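Local atomic coordinates of arginine kinase (Anthopleura japonica, PDB entry 4RF6), a protein that catalyses the reversible transfer of a phosphoryl group from ATP to L-arginine, giving phosphoarginine and ADP, with two phosphagen kinase units in one chain. Residues A[21-26]-A[32-37]. Residues are numbered along the deposited sequence; the frame is centred on the assembly and turned at random.
Sequences DPLNDP and SLVKKY
Leu23 and Lys35 bring the two backbones closest, their CA atoms 5.5 Å apart, where the 3-10 turn 21-23 meets the short helix 33-37 in the small N-terminal domain of the first phosphagen kinase unit. The 3-10 turn is closed by Asn24 N bonding to Asp21 O at 2.7 Å, with Asp25 N following to Pro22 O. Across from it, Ser32 is the N-cap of the helix: its OG accepts a weak capping bond from Lys35 N, 3.4 Å long, and its carbonyl receives Lys36 N. The contact between the segments is small and rests on two side chains reaching in opposite directions. From the 3-10 turn, Leu23 points at the helix, CG lying beside its own backbone N and anti to the carbonyl carbon (chi1 -67°). Its CD1 methyl meets CG2 of Val34 at 4.2 Å and also touches the Val34 carbonyl oxygen and CA of Lys35, thus resting against helix backbone as much as side chain. Leu38 also touches Leu23, while Pro22 packs on Thr9 and Phe13 of helix 7-14, so the turn bridges two helices. Val34 packs in addition on Val74, and its backbone bonds to that of Val72; Val72 and Val74 belong to a loop that binds the substrate in related enzymes, so this helix abuts the probable guanidino-substrate pocket. From the helix, Lys35 returns the contact with an extended chain, CG anti to the backbone N (chi1 154°), that runs alongside the Leu23 carbonyl, CD and CE each passing 3.3 Å from Leu23 O. The ammonium group ends in the plane of that carbonyl, NZ donating to Leu23 O at 3.1 Å with a C=O...N angle of 158°.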
loop_
_atom_site.group_PDB
_atom_site.type_symbol
_atom_site.label_atom_id
_atom_site.label_comp_id
_atom_site.label_asym_id
_atom_site.label_seq_id
_atom_site.Cartn_x
_atom_site.Cartn_y
_atom_site.Cartn_z
ATOM N N ASP A 21 40.294 25.894 -7.651
ATOM C CA ASP A 21 40.580 26.364 -6.288
ATOM C C ASP A 21 39.474 26.136 -5.232
ATOM O O ASP A 21 39.793 25.825 -4.081
ATOM C CB ASP A 21 40.985 27.848 -6.287
ATOM C CG ASP A 21 42.428 28.075 -6.723
ATOM O OD1 ASP A 21 43.198 27.093 -6.803
ATOM O OD2 ASP A 21 42.790 29.248 -6.972
ATOM N N PRO A 22 38.181 26.306 -5.599
ATOM C CA PRO A 22 37.127 26.084 -4.595
ATOM C C PRO A 22 37.116 24.692 -3.955
ATOM O O PRO A 22 36.429 24.502 -2.953
ATOM C CB PRO A 22 35.840 26.304 -5.392
ATOM C CG PRO A 22 36.223 27.291 -6.427
ATOM C CD PRO A 22 37.631 26.936 -6.816
ATOM N N LEU A 23 37.851 23.735 -4.511
ATOM C CA LEU A 23 37.980 22.437 -3.857
ATOM C C LEU A 23 38.809 22.588 -2.577
ATOM O O LEU A 23 38.721 21.767 -1.659
ATOM C CB LEU A 23 38.579 21.396 -4.805
ATOM C CG LEU A 23 37.677 21.023 -5.986
ATOM C CD1 LEU A 23 38.200 19.827 -6.765
ATOM C CD2 LEU A 23 36.260 20.757 -5.508
ATOM N N ASN A 24 39.602 23.656 -2.529
ATOM C CA ASN A 24 40.340 24.032 -1.330
ATOM C C ASN A 24 39.573 25.056 -0.492
ATOM O O ASN A 24 40.132 25.671 0.419
ATOM C CB ASN A 24 41.717 24.589 -1.705
ATOM C CG ASN A 24 42.600 23.561 -2.393
ATOM O OD1 ASN A 24 42.634 22.396 -2.000
ATOM N ND2 ASN A 24 43.315 23.990 -3.430
ATOM N N ASP A 25 38.296 25.249 -0.808
ATOM C CA ASP A 25 37.466 26.154 -0.020
ATOM C C ASP A 25 36.876 25.442 1.192
ATOM O O ASP A 25 36.323 24.349 1.071
ATOM C CB ASP A 25 36.359 26.786 -0.871
ATOM C CG ASP A 25 36.665 28.223 -1.259
ATOM O OD1 ASP A 25 37.551 28.442 -2.116
ATOM O OD2 ASP A 25 36.009 29.135 -0.710
ATOM N N PRO A 26 36.996 26.071 2.369
ATOM C CA PRO A 26 36.552 25.530 3.659
ATOM C C PRO A 26 35.112 25.020 3.600
ATOM O O PRO A 26 34.760 24.087 4.324
ATOM C CB PRO A 26 36.643 26.739 4.590
ATOM C CG PRO A 26 37.684 27.617 3.969
ATOM C CD PRO A 26 37.553 27.429 2.493
ATOM N N SER A 32 34.220 14.906 0.048
ATOM C CA SER A 32 34.031 14.940 -1.402
ATOM C C SER A 32 35.088 14.095 -2.101
ATOM O O SER A 32 36.287 14.280 -1.881
ATOM C CB SER A 32 34.082 16.372 -1.924
ATOM O OG SER A 32 34.070 16.404 -3.335
ATOM N N LEU A 33 34.638 13.164 -2.938
ATOM C CA LEU A 33 35.554 12.277 -3.644
ATOM C C LEU A 33 36.359 13.026 -4.700
ATOM O O LEU A 33 37.525 12.704 -4.935
ATOM C CB LEU A 33 34.812 11.077 -4.243
ATOM C CG LEU A 33 34.217 10.129 -3.193
ATOM C CD1 LEU A 33 33.657 8.847 -3.803
ATOM C CD2 LEU A 33 35.261 9.794 -2.140
ATOM N N VAL A 34 35.752 14.031 -5.331
ATOM C CA VAL A 34 36.485 14.830 -6.315
ATOM C C VAL A 34 37.564 15.680 -5.635
ATOM O O VAL A 34 38.669 15.834 -6.161
ATOM C CB VAL A 34 35.557 15.701 -7.209
ATOM C CG1 VAL A 34 34.825 16.755 -6.386
ATOM C CG2 VAL A 34 36.369 16.364 -8.323
ATOM N N LYS A 35 37.251 16.215 -4.459
ATOM C CA LYS A 35 38.233 16.972 -3.689
ATOM C C LYS A 35 39.370 16.046 -3.282
ATOM O O LYS A 35 40.548 16.407 -3.346
ATOM C CB LYS A 35 37.595 17.581 -2.438
ATOM C CG LYS A 35 38.592 17.826 -1.307
ATOM C CD LYS A 35 38.081 18.851 -0.310
ATOM C CE LYS A 35 39.221 19.401 0.541
ATOM N NZ LYS A 35 38.827 20.667 1.223
ATOM N N LYS A 36 38.994 14.840 -2.871
ATOM C CA LYS A 36 39.946 13.859 -2.375
ATOM C C LYS A 36 40.921 13.381 -3.461
ATOM O O LYS A 36 42.093 13.112 -3.182
ATOM C CB LYS A 36 39.196 12.674 -1.754
ATOM C CG LYS A 36 40.083 11.698 -1.002
ATOM C CD LYS A 36 39.277 10.588 -0.334
ATOM C CE LYS A 36 38.370 11.124 0.763
ATOM N NZ LYS A 36 37.709 10.025 1.532
ATOM N N TYR A 37 40.453 13.298 -4.702
ATOM C CA TYR A 37 41.266 12.682 -5.751
ATOM C C TYR A 37 41.628 13.557 -6.952
ATOM O O TYR A 37 42.465 13.161 -7.767
ATOM C CB TYR A 37 40.624 11.377 -6.209
ATOM C CG TYR A 37 40.505 10.387 -5.085
ATOM C CD1 TYR A 37 41.637 9.793 -4.547
ATOM C CD2 TYR A 37 39.267 10.062 -4.546
ATOM C CE1 TYR A 37 41.542 8.892 -3.514
ATOM C CE2 TYR A 37 39.159 9.161 -3.512
ATOM C CZ TYR A 37 40.300 8.581 -2.999
ATOM O OH TYR A 37 40.206 7.682 -1.967
#